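Local coordinates for protein telomerase reverse transcriptase (Candida tropicalis MYA-3404, PDB 6ZD1) that probably elongates telomeres as a reverse transcriptase, adding simple DNA repeats to chromosome ends by copying a template within the telomerase RNA, at residues V651-T656 against E696-L701; A618-T623 against T675-T680; E658-V663 against E668-L673. All blocks are in the same frame, centred on the assembly; numbering follows the deposited sequence.

Contact 1 (V651-T656 against E696-L701)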
loop_
_atom_site.group_PDB
_atom_site.type_symbol
_atom_site.label_atom_id
_atom_site.label_comp_id
_atom_site.label_asym_id
_atom_site.label_seq_id
_atom_site.Cartn_x
_atom_site.Cartn_y
_atom_site.Cartn_z
ATOM N N VAL A 651 5.533 -4.016 -18.217
ATOM C CA VAL A 651 5.388 -4.826 -17.008
ATOM C C VAL A 651 5.379 -3.941 -15.762
ATOM O O VAL A 651 4.565 -4.139 -14.852
ATOM C CB VAL A 651 6.494 -5.895 -16.943
ATOM C CG1 VAL A 651 6.527 -6.532 -15.571
ATOM C CG2 VAL A 651 6.272 -6.962 -18.014
ATOM N N ILE A 652 6.271 -2.945 -15.706
ATOM C CA ILE A 652 6.350 -2.071 -14.534
ATOM C C ILE A 652 5.070 -1.257 -14.375
ATOM O O ILE A 652 4.568 -1.077 -13.258
ATOM C CB ILE A 652 7.588 -1.156 -14.626
ATOM C CG1 ILE A 652 8.860 -1.931 -14.276
ATOM C CG2 ILE A 652 7.433 0.060 -13.719
ATOM C CD1 ILE A 652 8.826 -2.581 -12.910
ATOM N N ILE A 653 4.542 -0.723 -15.478
ATOM C CA ILE A 653 3.325 0.083 -15.406
ATOM C C ILE A 653 2.116 -0.786 -15.069
ATOM O O ILE A 653 1.268 -0.403 -14.252
ATOM C CB ILE A 653 3.125 0.853 -16.722
ATOM C CG1 ILE A 653 4.253 1.865 -16.916
ATOM C CG2 ILE A 653 1.780 1.557 -16.736
ATOM C CD1 ILE A 653 4.133 2.672 -18.183
ATOM N N GLU A 654 2.013 -1.960 -15.698
ATOM C CA GLU A 654 0.888 -2.856 -15.442
ATOM C C GLU A 654 0.846 -3.303 -13.986
ATOM O O GLU A 654 -0.232 -3.369 -13.382
ATOM C CB GLU A 654 0.966 -4.073 -16.364
ATOM C CG GLU A 654 -0.023 -4.066 -17.519
ATOM C CD GLU A 654 -1.394 -4.586 -17.124
ATOM O OE1 GLU A 654 -1.599 -4.884 -15.927
ATOM O OE2 GLU A 654 -2.265 -4.703 -18.012
ATOM N N THR A 655 2.000 -3.646 -13.412
ATOM C CA THR A 655 2.013 -4.102 -12.025
ATOM C C THR A 655 1.547 -3.001 -11.081
ATOM O O THR A 655 0.781 -3.257 -10.144
ATOM C CB THR A 655 3.408 -4.588 -11.636
ATOM O OG1 THR A 655 3.868 -5.548 -12.596
ATOM C CG2 THR A 655 3.367 -5.242 -10.265
ATOM N N THR A 656 1.984 -1.763 -11.322
ATOM C CA THR A 656 1.588 -0.659 -10.457
ATOM C C THR A 656 0.085 -0.426 -10.530
ATOM O O THR A 656 -0.592 -0.336 -9.500
ATOM C CB THR A 656 2.348 0.609 -10.852
ATOM O OG1 THR A 656 3.760 0.370 -10.775
ATOM C CG2 THR A 656 1.977 1.772 -9.937
ATOM N N GLU A 696 6.890 7.816 -27.423
ATOM C CA GLU A 696 5.668 7.802 -28.223
ATOM C C GLU A 696 4.809 6.584 -27.896
ATOM O O GLU A 696 3.579 6.688 -27.813
ATOM C CB GLU A 696 6.011 7.828 -29.711
ATOM C CG GLU A 696 4.795 7.808 -30.610
ATOM C CD GLU A 696 5.160 7.666 -32.068
ATOM O OE1 GLU A 696 6.340 7.374 -32.354
ATOM O OE2 GLU A 696 4.269 7.852 -32.926
ATOM N N TRP A 697 5.441 5.424 -27.698
ATOM C CA TRP A 697 4.699 4.249 -27.255
ATOM C C TRP A 697 4.126 4.461 -25.864
ATOM O O TRP A 697 2.999 4.046 -25.577
ATOM C CB TRP A 697 5.598 3.014 -27.264
ATOM C CG TRP A 697 5.033 1.877 -26.465
ATOM C CD1 TRP A 697 4.174 0.919 -26.909
ATOM C CD2 TRP A 697 5.282 1.581 -25.080
ATOM N NE1 TRP A 697 3.870 0.044 -25.892
ATOM C CE2 TRP A 697 4.540 0.427 -24.761
ATOM C CE3 TRP A 697 6.060 2.178 -24.084
ATOM C CZ2 TRP A 697 4.554 -0.141 -23.490
ATOM C CZ3 TRP A 697 6.074 1.609 -22.820
ATOM C CH2 TRP A 697 5.326 0.463 -22.536
ATOM N N LEU A 698 4.895 5.105 -24.985
ATOM C CA LEU A 698 4.434 5.334 -23.622
ATOM C C LEU A 698 3.166 6.174 -23.610
ATOM O O LEU A 698 2.219 5.874 -22.874
ATOM C CB LEU A 698 5.541 6.012 -22.817
ATOM C CG LEU A 698 5.241 6.432 -21.385
ATOM C CD1 LEU A 698 5.203 5.213 -20.485
ATOM C CD2 LEU A 698 6.276 7.436 -20.904
ATOM N N TYR A 699 3.108 7.200 -24.456
ATOM C CA TYR A 699 1.983 8.121 -24.430
ATOM C C TYR A 699 0.711 7.524 -25.010
ATOM O O TYR A 699 -0.368 8.084 -24.791
ATOM C CB TYR A 699 2.331 9.403 -25.191
ATOM C CG TYR A 699 3.336 10.282 -24.485
ATOM C CD1 TYR A 699 3.774 9.976 -23.203
ATOM C CD2 TYR A 699 3.843 11.426 -25.095
ATOM C CE1 TYR A 699 4.688 10.773 -22.551
ATOM C CE2 TYR A 699 4.760 12.234 -24.446
ATOM C CZ TYR A 699 5.179 11.900 -23.174
ATOM O OH TYR A 699 6.092 12.693 -22.514
ATOM N N THR A 700 0.797 6.393 -25.707
ATOM C CA THR A 700 -0.382 5.790 -26.308
ATOM C C THR A 700 -1.075 4.799 -25.380
ATOM O O THR A 700 -2.081 4.200 -25.776
ATOM C CB THR A 700 -0.013 5.092 -27.622
ATOM O OG1 THR A 700 -1.197 4.881 -28.397
ATOM C CG2 THR A 700 0.628 3.742 -27.355
ATOM N N LEU A 701 -0.583 4.636 -24.155
ATOM C CA LEU A 701 -1.165 3.684 -23.220
ATOM C C LEU A 701 -2.364 4.302 -22.516
ATOM O O LEU A 701 -2.300 5.441 -22.045
ATOM C CB LEU A 701 -0.126 3.244 -22.192
ATOM C CG LEU A 701 1.127 2.560 -22.738
ATOM C CD1 LEU A 701 2.084 2.236 -21.600
ATOM C CD2 LEU A 701 0.751 1.304 -23.504
#
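I653 of helix 642-664 puts one methyl group against two leucines, L698 and L701, an example of how distant parts of a helical domain can be joined through a single side-chain end. The apolar part comes first. CD1 of I653 reaches CD1 of L698 at 3.6 Å and CD1 of L701 at 4.0 Å, so one methyl sits at the branch ends of two leucines, one from helix 692-699 and one from the turn that follows it. The isoleucine reaches them by extending its longer branch: CG1 lies anti to the carbonyl carbon and CD1 continues in an extended line (chi2 -180°), which brings it to the leucines. L698 presents CD1 with CG anti to the backbone N. The same CD1 of L701 also lies 3.8 Å above the ring plane of W697, offset toward the rim, consistent with a weak CH-pi contact that ties the turn back to the preceding helix. I681 of helix 670-684 touches both I653 and L698, so a third helix flanks the meeting point.

Polar groups serve their own surroundings instead. On the same turn of helix 642-664, V651 O is gripped twice, by T655 N at 3.0 Å and by T655 OG1 at 2.7 Å, the two donors arriving from opposite faces of the carbonyl plane. E654 OE2 accepts a hydrogen bond from L389 N, which ties this helix to the short strand 389-390.

This is aliphatic packing between helices 642-664 and 692-699, within a helical domain that is probably the C-terminal extension, the telomerase counterpart of the polymerase thumb.

Contact 2 (A618-T623 against T675-T680)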
loop_
_atom_site.group_PDB
_atom_site.type_symbol
_atom_site.label_atom_id
_atom_site.label_comp_id
_atom_site.label_asym_id
_atom_site.label_seq_id
_atom_site.Cartn_x
_atom_site.Cartn_y
_atom_site.Cartn_z
ATOM N N ALA A 618 8.703 7.971 -6.354
ATOM C CA ALA A 618 9.936 7.712 -5.618
ATOM C C ALA A 618 10.520 6.349 -5.974
ATOM O O ALA A 618 11.734 6.224 -6.174
ATOM C CB ALA A 618 9.683 7.812 -4.115
ATOM N N ILE A 619 9.673 5.316 -6.066
ATOM C CA ILE A 619 10.171 4.008 -6.488
ATOM C C ILE A 619 10.664 4.070 -7.926
ATOM O O ILE A 619 11.704 3.493 -8.265
ATOM C CB ILE A 619 9.096 2.919 -6.323
ATOM C CG1 ILE A 619 8.478 2.975 -4.930
ATOM C CG2 ILE A 619 9.714 1.551 -6.537
ATOM C CD1 ILE A 619 9.458 2.672 -3.837
ATOM N N LEU A 620 9.925 4.766 -8.795
ATOM C CA LEU A 620 10.327 4.873 -10.195
ATOM C C LEU A 620 11.689 5.546 -10.322
ATOM O O LEU A 620 12.585 5.030 -11.002
ATOM C CB LEU A 620 9.268 5.639 -10.992
ATOM C CG LEU A 620 7.960 4.912 -11.332
ATOM C CD1 LEU A 620 6.982 5.856 -12.014
ATOM C CD2 LEU A 620 8.219 3.693 -12.206
ATOM N N LYS A 621 11.875 6.685 -9.647
ATOM C CA LYS A 621 13.132 7.420 -9.778
ATOM C C LYS A 621 14.320 6.563 -9.359
ATOM O O LYS A 621 15.349 6.544 -10.044
ATOM C CB LYS A 621 13.086 8.708 -8.955
ATOM C CG LYS A 621 12.172 9.779 -9.531
ATOM C CD LYS A 621 12.020 10.974 -8.589
ATOM C CE LYS A 621 13.238 11.893 -8.614
ATOM N NZ LYS A 621 14.373 11.398 -7.782
ATOM N N LEU A 622 14.191 5.829 -8.252
ATOM C CA LEU A 622 15.274 4.941 -7.843
ATOM C C LEU A 622 15.520 3.857 -8.882
ATOM O O LEU A 622 16.672 3.503 -9.161
ATOM C CB LEU A 622 14.957 4.311 -6.491
ATOM C CG LEU A 622 15.053 5.284 -5.326
ATOM C CD1 LEU A 622 14.698 4.574 -4.038
ATOM C CD2 LEU A 622 16.453 5.871 -5.259
ATOM N N THR A 623 14.452 3.341 -9.490
ATOM C CA THR A 623 14.622 2.304 -10.498
ATOM C C THR A 623 15.339 2.850 -11.724
ATOM O O THR A 623 16.277 2.222 -12.229
ATOM C CB THR A 623 13.265 1.715 -10.880
ATOM O OG1 THR A 623 12.595 1.250 -9.700
ATOM C CG2 THR A 623 13.445 0.546 -11.840
ATOM N N THR A 675 -1.078 8.792 -16.022
ATOM C CA THR A 675 -0.455 9.935 -16.676
ATOM C C THR A 675 0.676 10.521 -15.839
ATOM O O THR A 675 1.653 11.028 -16.403
ATOM C CB THR A 675 -1.501 11.004 -17.003
ATOM O OG1 THR A 675 -2.122 11.465 -15.800
ATOM C CG2 THR A 675 -2.564 10.426 -17.925
ATOM N N CYS A 676 0.586 10.443 -14.507
ATOM C CA CYS A 676 1.739 10.808 -13.689
ATOM C C CYS A 676 2.906 9.857 -13.922
ATOM O O CYS A 676 4.069 10.281 -13.889
ATOM C CB CYS A 676 1.362 10.826 -12.207
ATOM S SG CYS A 676 0.371 12.247 -11.701
ATOM N N ILE A 677 2.616 8.580 -14.189
ATOM C CA ILE A 677 3.676 7.627 -14.500
ATOM C C ILE A 677 4.350 7.995 -15.816
ATOM O O ILE A 677 5.582 7.972 -15.924
ATOM C CB ILE A 677 3.111 6.198 -14.546
ATOM C CG1 ILE A 677 2.749 5.710 -13.146
ATOM C CG2 ILE A 677 4.101 5.249 -15.194
ATOM C CD1 ILE A 677 2.025 4.381 -13.160
ATOM N N LYS A 678 3.558 8.353 -16.830
ATOM C CA LYS A 678 4.135 8.755 -18.109
ATOM C C LYS A 678 5.054 9.955 -17.936
ATOM O O LYS A 678 6.172 9.977 -18.463
ATOM C CB LYS A 678 3.027 9.077 -19.112
ATOM C CG LYS A 678 2.119 7.907 -19.438
ATOM C CD LYS A 678 1.024 8.344 -20.394
ATOM C CE LYS A 678 0.109 7.192 -20.757
ATOM N NZ LYS A 678 -0.935 7.649 -21.718
ATOM N N ILE A 679 4.606 10.957 -17.178
ATOM C CA ILE A 679 5.422 12.151 -16.978
ATOM C C ILE A 679 6.695 11.808 -16.215
ATOM O O ILE A 679 7.791 12.252 -16.578
ATOM C CB ILE A 679 4.600 13.233 -16.259
ATOM C CG1 ILE A 679 3.395 13.619 -17.120
ATOM C CG2 ILE A 679 5.469 14.443 -15.946
ATOM C CD1 ILE A 679 2.458 14.602 -16.465
ATOM N N THR A 680 6.576 10.995 -15.160
ATOM C CA THR A 680 7.756 10.601 -14.394
ATOM C C THR A 680 8.730 9.794 -15.246
ATOM O O THR A 680 9.948 10.003 -15.179
ATOM C CB THR A 680 7.340 9.813 -13.156
ATOM O OG1 THR A 680 6.480 10.625 -12.347
ATOM C CG2 THR A 680 8.561 9.422 -12.345
#
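L620 of helix 609-637 rests against T680 of helix 670-684, the two CA atoms being 7.6 Å apart. The apolar interactions illustrate how a threonine can play the part of a hydrocarbon. Its methyl CG2 stands 3.9 Å from CD1 of L620 and 4.1 Å from CB of L620, thus meeting the leucine both at a branch end and at the root. The first torsion of T680 (chi1 -59°) explains this: CG2 is set anti to the backbone N and is carried out to the other helix, while the hydroxyl stays beside the N. I677, one turn earlier, adds a looser touch, its CG2 lying 4.3 Å from the same CD1 of L620. From helix 642-664, I652 packs on L620, and I653 and T656 pack on I677; Y593 of helix 582-596 also lies against L620. The seam therefore runs within a bundle of several helices.

Polar groups mostly serve their own helix, with one weak exception. OG1 of T680 is 2.9 Å from C676 O of its own preceding turn, but a weak hydrogen bond also links that hydroxyl with OD1 of D617, one residue before the segment 618-623. At the far end of that segment, T623 OG1 donates to I619 O at 2.8 Å from above the carbonyl plane, and T623 N reaches the same oxygen from the opposite face.

Between these two segments the chemistry is that of methyl groups in van der Waals contact: shape and exclusion of water would hold them together, the weak T680-D617 link beside them adding a directional element.

Contact 3 (E658-V663 against E668-L673)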
loop_
_atom_site.group_PDB
_atom_site.type_symbol
_atom_site.label_atom_id
_atom_site.label_comp_id
_atom_site.label_asym_id
_atom_site.label_seq_id
_atom_site.Cartn_x
_atom_site.Cartn_y
_atom_site.Cartn_z
ATOM N N GLU A 658 -2.249 -2.506 -11.533
ATOM C CA GLU A 658 -2.966 -3.669 -11.021
ATOM C C GLU A 658 -2.960 -3.691 -9.498
ATOM O O GLU A 658 -4.005 -3.891 -8.866
ATOM C CB GLU A 658 -2.335 -4.947 -11.581
ATOM C CG GLU A 658 -3.275 -6.134 -11.755
ATOM C CD GLU A 658 -3.368 -7.008 -10.516
ATOM O OE1 GLU A 658 -4.179 -7.961 -10.517
ATOM O OE2 GLU A 658 -2.629 -6.747 -9.544
ATOM N N LYS A 659 -1.799 -3.452 -8.884
ATOM C CA LYS A 659 -1.740 -3.480 -7.427
ATOM C C LYS A 659 -2.496 -2.307 -6.815
ATOM O O LYS A 659 -3.080 -2.449 -5.735
ATOM C CB LYS A 659 -0.285 -3.494 -6.956
ATOM C CG LYS A 659 -0.117 -3.870 -5.493
ATOM C CD LYS A 659 1.323 -4.230 -5.163
ATOM C CE LYS A 659 1.453 -4.641 -3.705
ATOM N NZ LYS A 659 2.816 -5.144 -3.375
ATOM N N PHE A 660 -2.529 -1.156 -7.496
ATOM C CA PHE A 660 -3.308 -0.026 -6.996
ATOM C C PHE A 660 -4.800 -0.334 -7.012
ATOM O O PHE A 660 -5.522 0.012 -6.069
ATOM C CB PHE A 660 -3.025 1.230 -7.823
ATOM C CG PHE A 660 -3.897 2.401 -7.461
ATOM C CD1 PHE A 660 -5.069 2.658 -8.158
ATOM C CD2 PHE A 660 -3.549 3.242 -6.416
ATOM C CE1 PHE A 660 -5.875 3.736 -7.819
ATOM C CE2 PHE A 660 -4.349 4.324 -6.074
ATOM C CZ PHE A 660 -5.514 4.569 -6.776
ATOM N N ALA A 661 -5.287 -0.957 -8.087
ATOM C CA ALA A 661 -6.691 -1.352 -8.137
ATOM C C ALA A 661 -6.982 -2.473 -7.148
ATOM O O ALA A 661 -8.062 -2.514 -6.546
ATOM C CB ALA A 661 -7.067 -1.769 -9.557
ATOM N N ARG A 662 -6.031 -3.393 -6.970
ATOM C CA ARG A 662 -6.203 -4.468 -5.996
ATOM C C ARG A 662 -6.375 -3.910 -4.589
ATOM O O ARG A 662 -7.298 -4.297 -3.862
ATOM C CB ARG A 662 -5.001 -5.416 -6.054
ATOM C CG ARG A 662 -5.324 -6.872 -6.369
ATOM C CD ARG A 662 -4.040 -7.638 -6.668
ATOM N NE ARG A 662 -3.064 -7.492 -5.590
ATOM C CZ ARG A 662 -1.745 -7.559 -5.754
ATOM N NH1 ARG A 662 -1.227 -7.759 -6.960
ATOM N NH2 ARG A 662 -0.939 -7.415 -4.709
ATOM N N VAL A 663 -5.494 -2.990 -4.191
ATOM C CA VAL A 663 -5.512 -2.484 -2.822
ATOM C C VAL A 663 -6.800 -1.714 -2.548
ATOM O O VAL A 663 -7.526 -2.010 -1.592
ATOM C CB VAL A 663 -4.264 -1.624 -2.555
ATOM C CG1 VAL A 663 -4.412 -0.863 -1.249
ATOM C CG2 VAL A 663 -3.030 -2.507 -2.514
ATOM N N GLU A 668 -10.954 4.399 -9.211
ATOM C CA GLU A 668 -10.834 5.840 -9.039
ATOM C C GLU A 668 -9.368 6.204 -8.844
ATOM O O GLU A 668 -8.757 5.838 -7.835
ATOM C CB GLU A 668 -11.673 6.300 -7.851
ATOM C CG GLU A 668 -11.635 7.803 -7.631
ATOM C CD GLU A 668 -12.360 8.233 -6.373
ATOM O OE1 GLU A 668 -11.984 9.283 -5.810
ATOM O OE2 GLU A 668 -13.300 7.525 -5.948
ATOM N N GLY A 669 -8.807 6.933 -9.807
ATOM C CA GLY A 669 -7.449 7.422 -9.720
ATOM C C GLY A 669 -6.429 6.698 -10.571
ATOM O O GLY A 669 -5.262 7.112 -10.581
ATOM N N VAL A 670 -6.824 5.651 -11.304
ATOM C CA VAL A 670 -5.859 4.971 -12.164
ATOM C C VAL A 670 -5.489 5.860 -13.344
ATOM O O VAL A 670 -4.334 5.873 -13.790
ATOM C CB VAL A 670 -6.395 3.601 -12.624
ATOM C CG1 VAL A 670 -6.637 2.696 -11.423
ATOM C CG2 VAL A 670 -7.665 3.755 -13.445
ATOM N N GLU A 671 -6.453 6.633 -13.851
ATOM C CA GLU A 671 -6.161 7.564 -14.934
ATOM C C GLU A 671 -5.146 8.608 -14.490
ATOM O O GLU A 671 -4.125 8.821 -15.155
ATOM C CB GLU A 671 -7.450 8.234 -15.410
ATOM C CG GLU A 671 -8.338 7.339 -16.251
ATOM C CD GLU A 671 -8.184 7.612 -17.732
ATOM O OE1 GLU A 671 -9.059 8.295 -18.304
ATOM O OE2 GLU A 671 -7.179 7.159 -18.320
ATOM N N TYR A 672 -5.401 9.254 -13.350
ATOM C CA TYR A 672 -4.457 10.242 -12.836
ATOM C C TYR A 672 -3.086 9.617 -12.601
ATOM O O TYR A 672 -2.054 10.234 -12.889
ATOM C CB TYR A 672 -5.006 10.860 -11.546
ATOM C CG TYR A 672 -4.078 11.846 -10.860
ATOM C CD1 TYR A 672 -4.034 13.181 -11.250
ATOM C CD2 TYR A 672 -3.261 11.445 -9.807
ATOM C CE1 TYR A 672 -3.189 14.084 -10.619
ATOM C CE2 TYR A 672 -2.415 12.341 -9.171
ATOM C CZ TYR A 672 -2.383 13.657 -9.581
ATOM O OH TYR A 672 -1.541 14.543 -8.946
ATOM N N LEU A 673 -3.056 8.370 -12.125
ATOM C CA LEU A 673 -1.778 7.735 -11.824
ATOM C C LEU A 673 -1.050 7.331 -13.099
ATOM O O LEU A 673 0.176 7.458 -13.184
ATOM C CB LEU A 673 -1.992 6.525 -10.917
ATOM C CG LEU A 673 -0.733 5.949 -10.267
ATOM C CD1 LEU A 673 -0.046 7.001 -9.406
ATOM C CD2 LEU A 673 -1.072 4.715 -9.443
#
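F660, near the end of helix 642-664, faces the start of helix 670-684, where the chain passes through E668 in an extended conformation and then G669 with a positive phi (105°) at the N-cap, after which L673 N bonds back to G669 O at 3.0 Å.

The phenyl ring carries the contact and is approached in different ways. At its edge, in plane, lies the carbonyl oxygen of E668, 3.6 Å from CE1 of F660; the ring's C-H edge probably makes a mildly favourable electrostatic contact with this oxygen, though no conventional bond is made. Also at the edge is V670, whose CG1 comes within 3.6 Å of CD1 of F660. Over one face stands CD2 of L673, 4.2 Å from CG of F660. Two consecutive helices, well off antiparallel, are here joined by a short turn, with the aromatic of the first wedged against the opening residues of the second. The ring reaches across because its CG is anti to the backbone N (chi1 174°), and I612 of helix 609-637 touches it as well.

Elsewhere on the first helix, R662 NH1 makes a salt bridge to E658 OE2 at 3.1 Å, on the syn lone pair and tilted 26° from the guanidinium plane, while K659 CG lies over one guanidinium face, offset toward its rim. The CB of E668 points away from segment 658-663, and its carboxylate OE2 is hydrogen-bonded to S282 OG.

Contact 3 shares helix 642-664 with contact 1 and helix 670-684 with contact 2. It lies at the short turn between those two helices; along the chain it is nested inside the loops closed by contacts 1 and 2, whose segments alternate. Centres of contacts 1 and 2 lie about 11 Å apart, those of 1 and 3 about 13 Å, and those of 2 and 3 about 14 Å. Contacts 1 and 2 also touch directly: K678 NZ, in the segment 675-680, probably donates to L701 O at 2.6 Å and to Y699 O, fastening the turn after helix 692-699, while I653 CG1 packs on I677 CG2 at 3.8 Å. T656 CG2 meets L673 CD2 more loosely, linking contact 1 with contact 3.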